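Aminoglycoside N(6')acetyltransferase (Legionella pneumophila subsp. pneumophila, PDB 3F5B) probably transfers an acyl group, most likely acetyl from acetyl-coenzyme A, to the 6'-amino group of aminoglycosides. Local coordinates at residues L97-C102 with V113-E118; W67-N72 with A77-S82; I132-E135 with A141-V144; G30-P35 with N48-L53; F15-M20 with I120-S125. All coordinates share one frame; numbering follows the deposited sequence.

In the fold
A GNAT fold shows how one sheet can carry different contacts on its two faces. Along the chain, contact 4 closes first, then contact 2, contact 1 and contact 3, while contact 5 ties strand 15-19 to the end of helix 109-123 and encloses contacts 4, 2 and 1. Contacts 1, 2 and 5 share the seven-stranded mixed sheet, centres about 7 to 10 Å apart; contacts 1 and 5 share helix 109-123. Contact 4 lies about 13 Å from contact 2, centre to centre, across Y78. Contacts 1 and 3, about 11 Å apart between centres, share the cyclohexane pocket: strand 94-101 meets a helix on one side and the pocket on the other, and contact 3 adds I132 and P134.

Contact 1: L97-C102 with V113-E118; sequences LDLFIC and VQMIHE. With CHX (cyclohexane), chain D.
L99 and I101 on strand 94-101 meet M115 and I116 on helix 109-123, the strand and helix of a beta-alpha-beta unit completed by strand 129-132. D98, on the other side of the strand, faces the bound cyclohexane instead, its OD1 lying 3.2 Å from ligand atom C3. L99 then returns to the helix with both branches. Its CD2 touches I116 CG1 at 3.8 Å, the two side chains crossing nearly at right angles, while CD1 slides past M115 and comes within 4.2 Å of its CE. L99 O is 3.1 Å from cyclohexane C2; this and the D98 approach are close van der Waals contacts, not bonds. F100 follows on the ligand side and lays one ring face against the cyclohexane, whose C3 stands 4.1 Å above the ring plane, displaced toward the rim. I101 turns back to the helix, where its CD1 and the selenium of M115, a selenomethionine, meet tip to tip at 3.7 Å. A bend in the M115 chain at its second and third torsions lets SE serve I101 while CE also reaches L99. In GNAT folds this strand and the following helix usually border the acetyl-coenzyme A site, probably here too, although no cofactor is bound. No hydrogen bond joins the two segments: cohesion is dispersive, between buried apolar groups, whereas the F100 ring face, the D98 carboxylate and the L99 carbonyl border the pocket.

Contact 2: W67-N72 with A77-S82; sequences WIAYDN and AYLITS
A77 pairs with A69 across the hairpin of strands 65-71 and 74-84, accepting A69 N through its O at 3.0 Å. Beside that bond A77 CB touches A69 CB at 3.9 Å. Y78 faces I68 in a non-hydrogen-bonded pair. Its ring edge meets the W67 carbonyl, with CD1 3.3 Å from W67 O, and its hydroxyl bonds to H66. L79 and W67 form the next hydrogen-bonded pair, with two bonds: L79 gives its N to W67 O and takes W67 N on its own O at 2.7 Å. L79 CD1 also rests 4.0 Å from A69 CB. T81 lies two residues past this pair, yet the W67 indole, swung to the side of its own backbone N (chi1 -53°), still reaches it: NE1 donates to OG1 at 2.9 Å in a nearly straight bond (167°) within the indole plane, which fixes the rotation of the ring. The W67, A69, A77 and L79 face lies against helix 109-123, where F119 meets the W67 indole edge-to-face and M115 covers A77; strands 15-19 and 94-101 flank the hairpin.

Contact 3: I132-E135 with A141-V144; sequences INPE and AVHV. With CHX (cyclohexane), chain D.
P134 and V142 make the principal apolar contact between the loop after strand 129-132 and helix 139-148. The pyrrolidine CG meets V142 CG2 at 3.9 Å, the ring and the valine side chain crossing at about a right angle. V142 keeps CG1 anti to its backbone N (chi1 164°), which leaves CG2 beside that N and directed at the loop. A second, looser touch joins P134 CB to A141 CB at 4.3 Å, one helical residue earlier. Polar atoms enter only through proximity: E135 O stands 4.1 Å from V142 CG2, while the E135 side chain extends away from the helix. No hydrogen bond crosses between the two segments.

The third kind of contact is with cyclohexane. P134 presents its CA to ligand C6 at 3.9 Å, and its CB lies equally near C5, so one proline serves both the helix and the pocket. I132, the last residue of the strand, adds CG1 at 4.0 Å from ligand C4. Y145 of the same helix packs on both I132 and P134 and is itself a pocket residue, while strand 164-171 supports the loop through M168 and Y166. With contacts made mainly by carbon atoms of a rigid ring and short aliphatic branches, the junction is hydrophobic and non-directional, and I132 and P134 give the cyclohexane an apolar wall.

Contact 4: G30-P35 with N48-L53; sequences GWIHQP and NTIKDL
I50 on helix 43-57 receives two side chains from the turn just after helix 25-31. With chi1 at 65° and its outer chain extended, I32 places CD1 4.0 Å from I50 CG1 and, slightly farther off, 4.2 Å from T49 CG2. H33 brings its imidazole edge crosswise to the tip of the same isoleucine, CE1 lying 3.6 Å from I50 CD1 near the ring plane.

Around this shell, hydrogen bonds position the side chains and the turn. H33 ND1 is bonded to L29 O, which holds the imidazole against the helix end, and T49 OG1 turns back to G45 O. W31 to Q34 form a type I beta turn in which W31 O accepts both Q34 N and Q34 NE2. The latter bond, 3.0 Å long, lies in the carbonyl plane on a lone pair; the same NE2 also bonds to C102 O.

Both helices fall between strands 15-19 and 65-71, as in GNAT folds. Y78 of strand 74-84 packs on I32, T49 and L53, placing this turn and helix 43-57 against the sheet, while W31 reaches P75 and I68.

Contact 5: F15-M20 with I120-S125; sequences FCFKQM and ILSQFS
Strand 15-19 is an outermost strand of the mixed sheet, and here it meets the C-terminal turn of helix 109-123, which lies across one sheet face. F17 makes the contact from the strand, meeting S122 and Q123. Its ring atom CD2 approaches S122 CB at 4.2 Å. A chi1 of -53° swings the phenyl ring past the backbone N toward the helix. S122 OG is turned to another partner, the E118 carbonyl one helical turn back, leaving CB as the serine atom nearest F17.

Q123 reaches the backbone at F17: its side chain, bent at the second torsion (chi2 -58°), brings NE2 to 3.5 Å from F17 O and 4.1 Å from F17 CB. The helix is ending at this point, F124 being the first residue to leave helical angles, although F124 N still bonds to I120 O at 2.7 Å. F119 meets the F17 ring edge-to-face, and M115 and E118 extend the helix's cover over it. On the sheet side A69 of strand 65-71 packs on F17, Q123 reaches W67 of that strand, and helix 172-178 lies against I120 and L121.

Contact 1: L97-C102 with V113-E118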
# COMPACT_ATOMS: atom_id res chain seq x y z
N LEU A 97 3.41 0.73 -3.78
CA LEU A 97 2.62 0.56 -2.57
C LEU A 97 2.15 -0.89 -2.40
O LEU A 97 1.70 -1.54 -3.35
CB LEU A 97 1.39 1.49 -2.62
CG LEU A 97 0.41 1.51 -1.45
CD1 LEU A 97 1.12 1.96 -0.13
CD2 LEU A 97 -0.75 2.45 -1.84
N ASP A 98 2.28 -1.39 -1.17
CA ASP A 98 1.61 -2.61 -0.75
C ASP A 98 0.77 -2.25 0.44
O ASP A 98 1.25 -1.54 1.34
CB ASP A 98 2.61 -3.60 -0.25
CG ASP A 98 3.02 -4.58 -1.28
OD1 ASP A 98 2.45 -5.70 -1.26
OD2 ASP A 98 3.94 -4.24 -2.07
N LEU A 99 -0.45 -2.77 0.50
CA LEU A 99 -1.29 -2.48 1.66
C LEU A 99 -2.12 -3.67 2.11
O LEU A 99 -2.51 -4.53 1.30
CB LEU A 99 -2.16 -1.25 1.41
CG LEU A 99 -3.23 -1.36 0.34
CD1 LEU A 99 -4.58 -1.63 1.01
CD2 LEU A 99 -3.34 -0.08 -0.52
N PHE A 100 -2.40 -3.67 3.41
CA PHE A 100 -3.08 -4.74 4.08
C PHE A 100 -4.06 -4.13 5.07
O PHE A 100 -3.64 -3.50 6.07
CB PHE A 100 -2.05 -5.63 4.81
CG PHE A 100 -0.93 -6.10 3.91
CD1 PHE A 100 -1.07 -7.28 3.15
CD2 PHE A 100 0.26 -5.38 3.81
CE1 PHE A 100 -0.06 -7.72 2.30
CE2 PHE A 100 1.29 -5.82 2.96
CZ PHE A 100 1.13 -7.01 2.21
N ILE A 101 -5.35 -4.29 4.80
CA ILE A 101 -6.35 -3.86 5.76
C ILE A 101 -6.54 -5.04 6.72
O ILE A 101 -7.13 -6.05 6.36
CB ILE A 101 -7.75 -3.49 5.14
CG1 ILE A 101 -7.65 -2.56 3.94
CG2 ILE A 101 -8.72 -2.95 6.24
CD1 ILE A 101 -6.89 -1.31 4.17
N CYS A 102 -6.07 -4.87 7.95
CA CYS A 102 -5.90 -5.98 8.87
C CYS A 102 -7.02 -6.16 9.89
O CYS A 102 -7.07 -7.21 10.53
CB CYS A 102 -4.56 -5.82 9.58
SG CYS A 102 -3.19 -5.88 8.38
N VAL A 113 -10.76 2.92 -0.34
CA VAL A 113 -10.46 3.94 -1.32
C VAL A 113 -10.09 5.23 -0.58
O VAL A 113 -9.11 5.92 -0.91
CB VAL A 113 -11.63 4.15 -2.33
CG1 VAL A 113 -11.37 5.39 -3.20
CG2 VAL A 113 -11.79 2.90 -3.22
N GLN A 114 -10.87 5.57 0.44
CA GLN A 114 -10.60 6.78 1.17
C GLN A 114 -9.22 6.66 1.83
O GLN A 114 -8.45 7.60 1.83
CB GLN A 114 -11.67 7.04 2.23
CG GLN A 114 -11.45 8.35 3.00
CD GLN A 114 -12.53 8.63 4.02
OE1 GLN A 114 -13.61 8.04 3.96
NE2 GLN A 114 -12.26 9.53 4.98
N MSE A 115 -8.93 5.52 2.42
CA MSE A 115 -7.62 5.36 3.08
C MSE A 115 -6.47 5.48 2.09
O MSE A 115 -5.45 6.15 2.38
CB MSE A 115 -7.53 4.03 3.83
CG MSE A 115 -6.30 3.95 4.78
SE MSE A 115 -5.60 2.13 4.82
CE MSE A 115 -5.08 2.04 2.98
N ILE A 116 -6.63 4.83 0.93
CA ILE A 116 -5.63 4.93 -0.12
C ILE A 116 -5.40 6.40 -0.49
O ILE A 116 -4.25 6.87 -0.49
CB ILE A 116 -6.03 4.10 -1.39
CG1 ILE A 116 -5.94 2.59 -1.10
CG2 ILE A 116 -5.19 4.55 -2.61
CD1 ILE A 116 -6.64 1.70 -2.13
N HIS A 117 -6.48 7.12 -0.77
CA HIS A 117 -6.35 8.53 -1.16
C HIS A 117 -5.74 9.39 -0.07
O HIS A 117 -4.84 10.21 -0.35
CB HIS A 117 -7.67 9.13 -1.60
CG HIS A 117 -8.19 8.57 -2.90
ND1 HIS A 117 -9.44 8.85 -3.37
CD2 HIS A 117 -7.62 7.71 -3.79
CE1 HIS A 117 -9.63 8.21 -4.51
NE2 HIS A 117 -8.54 7.52 -4.79
N GLU A 118 -6.18 9.20 1.16
CA GLU A 118 -5.59 9.98 2.26
C GLU A 118 -4.12 9.65 2.50
O GLU A 118 -3.32 10.53 2.84
CB GLU A 118 -6.41 9.79 3.53
CG GLU A 118 -7.81 10.44 3.47
CD GLU A 118 -8.53 10.36 4.81
OE1 GLU A 118 -7.92 9.80 5.74
OE2 GLU A 118 -9.69 10.83 4.95
C1 CHX D . -1.59 -7.79 -1.73
C2 CHX D . -1.60 -6.64 -0.72
C3 CHX D . -0.78 -5.45 -1.22
C4 CHX D . -1.42 -4.82 -2.47
C5 CHX D . -2.14 -5.85 -3.36
C6 CHX D . -1.63 -7.30 -3.19

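Contact 2: W67-N72 with A77-S82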
# COMPACT_ATOMS: atom_id res chain seq x y z
N TRP A 67 4.58 1.25 7.32
CA TRP A 67 3.63 2.21 7.86
C TRP A 67 2.46 1.52 8.54
O TRP A 67 2.14 0.33 8.27
CB TRP A 67 3.01 3.09 6.74
CG TRP A 67 3.96 3.79 5.84
CD1 TRP A 67 4.58 3.27 4.73
CD2 TRP A 67 4.36 5.14 5.94
NE1 TRP A 67 5.35 4.26 4.11
CE2 TRP A 67 5.23 5.41 4.84
CE3 TRP A 67 4.07 6.19 6.84
CZ2 TRP A 67 5.83 6.66 4.64
CZ3 TRP A 67 4.65 7.44 6.62
CH2 TRP A 67 5.51 7.67 5.53
N ILE A 68 1.80 2.29 9.41
CA ILE A 68 0.57 1.86 10.08
C ILE A 68 -0.47 3.00 9.91
O ILE A 68 -0.12 4.18 10.02
CB ILE A 68 0.85 1.45 11.58
CG1 ILE A 68 -0.41 0.91 12.31
CG2 ILE A 68 1.51 2.56 12.41
CD1 ILE A 68 -0.00 0.05 13.56
N ALA A 69 -1.71 2.63 9.63
CA ALA A 69 -2.82 3.60 9.50
C ALA A 69 -3.67 3.54 10.74
O ALA A 69 -3.97 2.44 11.23
CB ALA A 69 -3.68 3.25 8.29
N TYR A 70 -4.09 4.72 11.23
CA TYR A 70 -4.90 4.85 12.43
C TYR A 70 -6.24 5.51 12.10
O TYR A 70 -6.29 6.40 11.26
CB TYR A 70 -4.19 5.73 13.47
CG TYR A 70 -3.17 4.97 14.27
CD1 TYR A 70 -1.90 4.69 13.74
CD2 TYR A 70 -3.48 4.50 15.53
CE1 TYR A 70 -0.96 3.96 14.48
CE2 TYR A 70 -2.56 3.77 16.28
CZ TYR A 70 -1.31 3.51 15.74
OH TYR A 70 -0.41 2.79 16.51
N ASP A 71 -7.30 5.07 12.79
CA ASP A 71 -8.58 5.76 12.79
C ASP A 71 -8.71 6.25 14.24
O ASP A 71 -9.04 5.47 15.13
CB ASP A 71 -9.68 4.78 12.42
CG ASP A 71 -11.06 5.41 12.45
OD1 ASP A 71 -11.18 6.64 12.20
OD2 ASP A 71 -12.02 4.65 12.70
N ASN A 72 -8.38 7.52 14.47
CA ASN A 72 -8.17 8.06 15.82
C ASN A 72 -7.17 7.19 16.58
O ASN A 72 -6.04 6.99 16.10
CB ASN A 72 -9.51 8.17 16.57
CG ASN A 72 -10.41 9.22 15.97
OD1 ASN A 72 -9.92 10.21 15.38
ND2 ASN A 72 -11.73 9.04 16.12
N ALA A 77 -4.54 -0.80 9.60
CA ALA A 77 -3.92 -1.23 8.35
C ALA A 77 -2.42 -1.13 8.40
O ALA A 77 -1.85 -0.37 9.20
CB ALA A 77 -4.46 -0.38 7.14
N TYR A 78 -1.78 -1.87 7.50
CA TYR A 78 -0.33 -1.93 7.40
C TYR A 78 0.01 -1.70 5.92
O TYR A 78 -0.58 -2.31 5.03
CB TYR A 78 0.14 -3.30 7.88
CG TYR A 78 1.59 -3.71 7.59
CD1 TYR A 78 2.66 -2.90 7.95
CD2 TYR A 78 1.87 -4.97 7.03
CE1 TYR A 78 4.01 -3.31 7.69
CE2 TYR A 78 3.21 -5.40 6.80
CZ TYR A 78 4.26 -4.56 7.13
OH TYR A 78 5.56 -4.95 6.89
N LEU A 79 0.94 -0.77 5.69
CA LEU A 79 1.31 -0.35 4.34
C LEU A 79 2.82 -0.38 4.22
O LEU A 79 3.57 -0.15 5.21
CB LEU A 79 0.74 1.03 3.96
CG LEU A 79 -0.73 1.36 4.30
CD1 LEU A 79 -0.88 1.83 5.78
CD2 LEU A 79 -1.32 2.43 3.37
N ILE A 80 3.27 -0.66 3.01
CA ILE A 80 4.69 -0.83 2.68
C ILE A 80 4.95 -0.05 1.39
O ILE A 80 4.25 -0.25 0.39
CB ILE A 80 5.05 -2.31 2.44
CG1 ILE A 80 4.63 -3.19 3.65
CG2 ILE A 80 6.61 -2.47 2.16
CD1 ILE A 80 4.97 -4.70 3.50
N THR A 81 5.91 0.88 1.42
CA THR A 81 6.23 1.67 0.23
C THR A 81 7.72 1.56 -0.12
O THR A 81 8.57 1.45 0.76
CB THR A 81 5.85 3.16 0.39
OG1 THR A 81 6.58 3.73 1.49
CG2 THR A 81 4.31 3.31 0.69
N SER A 82 8.04 1.62 -1.40
CA SER A 82 9.43 1.78 -1.79
C SER A 82 9.50 2.63 -3.02
O SER A 82 8.58 2.62 -3.86
CB SER A 82 10.07 0.43 -2.05
OG SER A 82 9.30 -0.30 -3.00

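Contact 3: I132-E135 with A141-V144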
# COMPACT_ATOMS: atom_id res chain seq x y z
N ILE A 132 0.77 -0.08 -7.83
CA ILE A 132 0.31 -1.21 -7.01
C ILE A 132 0.19 -2.47 -7.86
O ILE A 132 -0.13 -2.40 -9.05
CB ILE A 132 -1.00 -0.85 -6.25
CG1 ILE A 132 -1.18 -1.77 -5.05
CG2 ILE A 132 -2.21 -0.81 -7.17
CD1 ILE A 132 -2.01 -1.09 -3.88
N ASN A 133 0.44 -3.63 -7.24
CA ASN A 133 0.70 -4.85 -8.01
C ASN A 133 -0.08 -6.09 -7.53
O ASN A 133 0.53 -7.05 -7.09
CB ASN A 133 2.20 -5.15 -7.97
CG ASN A 133 3.01 -4.10 -8.72
OD1 ASN A 133 3.03 -4.08 -9.94
ND2 ASN A 133 3.67 -3.21 -7.97
N PRO A 134 -1.43 -6.06 -7.59
CA PRO A 134 -2.14 -7.22 -7.02
C PRO A 134 -2.13 -8.44 -7.92
O PRO A 134 -1.96 -8.32 -9.15
CB PRO A 134 -3.57 -6.71 -6.87
CG PRO A 134 -3.71 -5.79 -8.07
CD PRO A 134 -2.39 -5.04 -8.06
N GLU A 135 -2.26 -9.61 -7.30
CA GLU A 135 -2.51 -10.88 -8.00
C GLU A 135 -3.84 -10.76 -8.75
O GLU A 135 -4.83 -10.29 -8.19
CB GLU A 135 -2.60 -11.99 -6.95
CG GLU A 135 -2.73 -13.37 -7.51
CD GLU A 135 -2.72 -14.44 -6.44
OE1 GLU A 135 -2.43 -14.14 -5.27
OE2 GLU A 135 -2.97 -15.60 -6.79
N ALA A 141 -9.33 -6.76 -4.44
CA ALA A 141 -8.26 -5.76 -4.46
C ALA A 141 -8.22 -5.00 -5.79
O ALA A 141 -8.18 -3.77 -5.81
CB ALA A 141 -6.91 -6.44 -4.17
N VAL A 142 -8.29 -5.75 -6.90
CA VAL A 142 -8.25 -5.15 -8.23
C VAL A 142 -9.40 -4.14 -8.34
O VAL A 142 -9.23 -3.02 -8.86
CB VAL A 142 -8.40 -6.25 -9.35
CG1 VAL A 142 -8.75 -5.66 -10.71
CG2 VAL A 142 -7.15 -7.14 -9.43
N HIS A 143 -10.57 -4.56 -7.87
CA HIS A 143 -11.77 -3.72 -7.90
C HIS A 143 -11.63 -2.44 -7.06
O HIS A 143 -11.92 -1.32 -7.52
CB HIS A 143 -12.98 -4.53 -7.43
CG HIS A 143 -14.24 -3.73 -7.42
ND1 HIS A 143 -15.02 -3.57 -8.55
CD2 HIS A 143 -14.83 -3.00 -6.45
CE1 HIS A 143 -16.06 -2.81 -8.25
NE2 HIS A 143 -15.96 -2.45 -6.99
N VAL A 144 -11.20 -2.61 -5.82
CA VAL A 144 -10.91 -1.43 -4.97
C VAL A 144 -9.87 -0.51 -5.60
O VAL A 144 -10.05 0.70 -5.63
CB VAL A 144 -10.44 -1.89 -3.57
CG1 VAL A 144 -9.83 -0.74 -2.80
CG2 VAL A 144 -11.60 -2.58 -2.81
C1 CHX D . -1.59 -7.79 -1.73
C2 CHX D . -1.60 -6.64 -0.72
C3 CHX D . -0.78 -5.45 -1.22
C4 CHX D . -1.42 -4.82 -2.47
C5 CHX D . -2.14 -5.85 -3.36
C6 CHX D . -1.63 -7.30 -3.19

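Contact 4: G30-P35 with N48-L53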
# COMPACT_ATOMS: atom_id res chain seq x y z
N GLY A 30 0.94 -10.22 14.22
CA GLY A 30 -0.31 -10.97 14.38
C GLY A 30 -1.18 -10.75 13.16
O GLY A 30 -1.71 -11.71 12.57
N TRP A 31 -1.30 -9.48 12.76
CA TRP A 31 -2.12 -9.08 11.62
C TRP A 31 -1.83 -9.91 10.37
O TRP A 31 -2.74 -10.39 9.72
CB TRP A 31 -1.87 -7.61 11.28
CG TRP A 31 -2.68 -6.62 12.08
CD1 TRP A 31 -3.69 -6.89 12.98
CD2 TRP A 31 -2.58 -5.20 12.00
NE1 TRP A 31 -4.20 -5.71 13.47
CE2 TRP A 31 -3.55 -4.66 12.86
CE3 TRP A 31 -1.77 -4.33 11.25
CZ2 TRP A 31 -3.71 -3.27 13.05
CZ3 TRP A 31 -1.93 -2.96 11.42
CH2 TRP A 31 -2.90 -2.44 12.32
N ILE A 32 -0.56 -10.09 10.06
CA ILE A 32 -0.21 -10.70 8.79
C ILE A 32 -0.14 -12.21 8.86
O ILE A 32 0.32 -12.87 7.91
CB ILE A 32 1.10 -10.11 8.22
CG1 ILE A 32 2.30 -10.47 9.13
CG2 ILE A 32 0.94 -8.59 8.04
CD1 ILE A 32 3.63 -9.92 8.67
N HIS A 33 -0.58 -12.76 9.99
CA HIS A 33 -0.83 -14.19 10.12
C HIS A 33 -2.33 -14.54 10.22
O HIS A 33 -2.70 -15.69 10.52
CB HIS A 33 -0.01 -14.76 11.28
CG HIS A 33 1.46 -14.79 11.01
ND1 HIS A 33 2.29 -13.72 11.28
CD2 HIS A 33 2.24 -15.74 10.44
CE1 HIS A 33 3.52 -14.02 10.91
NE2 HIS A 33 3.52 -15.24 10.40
N GLN A 34 -3.20 -13.57 9.95
CA GLN A 34 -4.64 -13.85 9.91
C GLN A 34 -5.00 -14.53 8.58
O GLN A 34 -4.45 -14.17 7.52
CB GLN A 34 -5.46 -12.57 10.07
CG GLN A 34 -5.14 -11.73 11.31
CD GLN A 34 -5.92 -10.43 11.30
OE1 GLN A 34 -7.02 -10.38 11.82
NE2 GLN A 34 -5.38 -9.38 10.66
N PRO A 35 -5.95 -15.50 8.62
CA PRO A 35 -6.31 -16.20 7.38
C PRO A 35 -6.71 -15.24 6.25
O PRO A 35 -6.28 -15.45 5.11
CB PRO A 35 -7.47 -17.14 7.79
CG PRO A 35 -7.31 -17.34 9.27
CD PRO A 35 -6.68 -16.02 9.80
N ASN A 48 9.55 -12.63 3.14
CA ASN A 48 10.20 -11.35 2.79
C ASN A 48 9.68 -10.17 3.61
O ASN A 48 10.46 -9.32 4.04
CB ASN A 48 10.02 -11.02 1.31
CG ASN A 48 10.72 -11.99 0.38
OD1 ASN A 48 11.71 -12.65 0.74
ND2 ASN A 48 10.22 -12.07 -0.85
N THR A 49 8.34 -10.12 3.80
CA THR A 49 7.69 -9.11 4.62
C THR A 49 8.17 -9.08 6.06
O THR A 49 8.57 -8.03 6.57
CB THR A 49 6.17 -9.24 4.50
OG1 THR A 49 5.83 -8.98 3.14
CG2 THR A 49 5.45 -8.19 5.35
N ILE A 50 8.20 -10.26 6.68
CA ILE A 50 8.64 -10.38 8.05
C ILE A 50 10.09 -9.93 8.20
O ILE A 50 10.39 -9.16 9.09
CB ILE A 50 8.44 -11.84 8.57
CG1 ILE A 50 6.95 -12.16 8.73
CG2 ILE A 50 9.23 -12.12 9.85
CD1 ILE A 50 6.66 -13.61 9.15
N LYS A 51 10.97 -10.41 7.31
CA LYS A 51 12.38 -10.00 7.28
C LYS A 51 12.52 -8.49 7.15
O LYS A 51 13.26 -7.88 7.93
CB LYS A 51 13.12 -10.69 6.12
CG LYS A 51 14.60 -10.27 5.92
CD LYS A 51 15.43 -11.34 5.17
CE LYS A 51 16.91 -10.93 5.06
NZ LYS A 51 17.83 -12.09 4.84
N ASP A 52 11.82 -7.88 6.20
CA ASP A 52 12.05 -6.47 5.93
C ASP A 52 11.54 -5.62 7.08
O ASP A 52 12.13 -4.59 7.40
CB ASP A 52 11.43 -5.98 4.62
CG ASP A 52 12.17 -4.76 4.05
OD1 ASP A 52 13.35 -4.92 3.68
OD2 ASP A 52 11.59 -3.64 3.98
N LEU A 53 10.44 -6.05 7.70
CA LEU A 53 9.85 -5.29 8.80
C LEU A 53 10.84 -5.27 9.95
O LEU A 53 11.03 -4.24 10.60
CB LEU A 53 8.50 -5.88 9.22
CG LEU A 53 7.76 -5.19 10.36
CD1 LEU A 53 7.35 -3.76 9.99
CD2 LEU A 53 6.52 -5.99 10.76

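Contact 5: F15-M20 with I120-S125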
# COMPACT_ATOMS: atom_id res chain seq x y z
N PHE A 15 -8.13 9.62 8.59
CA PHE A 15 -7.08 8.73 9.04
C PHE A 15 -5.72 9.40 9.24
O PHE A 15 -5.43 10.46 8.66
CB PHE A 15 -6.90 7.59 8.03
CG PHE A 15 -8.18 6.85 7.72
CD1 PHE A 15 -8.91 6.25 8.74
CD2 PHE A 15 -8.62 6.75 6.41
CE1 PHE A 15 -10.08 5.54 8.44
CE2 PHE A 15 -9.80 6.07 6.10
CZ PHE A 15 -10.53 5.48 7.12
N CYS A 16 -4.89 8.73 10.05
CA CYS A 16 -3.56 9.19 10.42
C CYS A 16 -2.60 8.08 10.01
O CYS A 16 -2.93 6.90 10.14
CB CYS A 16 -3.50 9.38 11.93
SG CYS A 16 -1.90 9.96 12.51
N PHE A 17 -1.43 8.45 9.51
CA PHE A 17 -0.44 7.45 9.06
C PHE A 17 0.93 7.77 9.68
O PHE A 17 1.33 8.95 9.75
CB PHE A 17 -0.33 7.43 7.52
CG PHE A 17 -1.66 7.27 6.82
CD1 PHE A 17 -2.15 6.00 6.54
CD2 PHE A 17 -2.42 8.40 6.44
CE1 PHE A 17 -3.42 5.84 5.87
CE2 PHE A 17 -3.69 8.27 5.81
CZ PHE A 17 -4.20 6.99 5.54
N LYS A 18 1.62 6.74 10.13
CA LYS A 18 2.97 6.91 10.68
C LYS A 18 3.85 5.75 10.32
O LYS A 18 3.38 4.65 10.15
CB LYS A 18 3.01 7.12 12.22
CG LYS A 18 1.74 6.88 13.03
CD LYS A 18 0.88 8.17 13.13
CE LYS A 18 1.12 9.08 14.42
NZ LYS A 18 1.95 10.38 14.19
N GLN A 19 5.15 6.01 10.25
CA GLN A 19 6.10 4.95 10.12
C GLN A 19 6.01 4.10 11.37
O GLN A 19 5.78 4.59 12.47
CB GLN A 19 7.50 5.49 9.87
CG GLN A 19 7.60 6.07 8.47
CD GLN A 19 8.86 6.85 8.18
OE1 GLN A 19 9.83 6.81 8.93
NE2 GLN A 19 8.83 7.62 7.07
N MSE A 20 6.18 2.80 11.19
CA MSE A 20 6.16 1.84 12.28
C MSE A 20 7.26 2.10 13.30
O MSE A 20 8.36 2.51 12.93
CB MSE A 20 6.38 0.45 11.70
CG MSE A 20 5.23 -0.05 10.86
SE MSE A 20 3.89 -0.77 12.06
CE MSE A 20 4.91 -2.26 12.82
N ILE A 120 -1.85 8.60 0.20
CA ILE A 120 -1.09 9.22 -0.89
C ILE A 120 -0.98 10.73 -0.72
O ILE A 120 0.11 11.27 -0.86
CB ILE A 120 -1.69 8.90 -2.29
CG1 ILE A 120 -1.55 7.41 -2.55
CG2 ILE A 120 -0.95 9.72 -3.40
CD1 ILE A 120 -2.48 6.86 -3.64
N LEU A 121 -2.11 11.40 -0.42
CA LEU A 121 -2.08 12.82 -0.21
C LEU A 121 -1.35 13.29 1.05
O LEU A 121 -0.77 14.38 1.05
CB LEU A 121 -3.49 13.45 -0.28
CG LEU A 121 -4.25 13.17 -1.58
CD1 LEU A 121 -5.68 13.62 -1.48
CD2 LEU A 121 -3.55 13.84 -2.80
N SER A 122 -1.38 12.48 2.11
CA SER A 122 -0.71 12.82 3.37
C SER A 122 0.81 12.57 3.35
O SER A 122 1.55 13.28 4.02
CB SER A 122 -1.29 11.97 4.54
OG SER A 122 -2.66 12.29 4.76
N GLN A 123 1.23 11.54 2.61
CA GLN A 123 2.64 11.08 2.64
C GLN A 123 3.38 11.20 1.29
O GLN A 123 4.61 11.13 1.22
CB GLN A 123 2.73 9.64 3.17
CG GLN A 123 2.18 9.42 4.62
CD GLN A 123 2.88 10.28 5.66
OE1 GLN A 123 4.01 10.72 5.47
NE2 GLN A 123 2.18 10.58 6.75
N PHE A 124 2.64 11.37 0.20
CA PHE A 124 3.30 11.35 -1.11
C PHE A 124 2.71 12.38 -2.04
O PHE A 124 2.69 12.18 -3.25
CB PHE A 124 3.23 9.94 -1.71
CG PHE A 124 4.00 8.92 -0.90
CD1 PHE A 124 5.38 8.81 -1.05
CD2 PHE A 124 3.36 8.11 0.04
CE1 PHE A 124 6.12 7.89 -0.31
CE2 PHE A 124 4.09 7.19 0.82
CZ PHE A 124 5.48 7.08 0.64
N SER A 125 2.26 13.50 -1.49
CA SER A 125 1.63 14.55 -2.27
C SER A 125 2.55 15.15 -3.35
O SER A 125 2.09 15.70 -4.34
CB SER A 125 1.12 15.65 -1.34
OG SER A 125 2.22 16.37 -0.82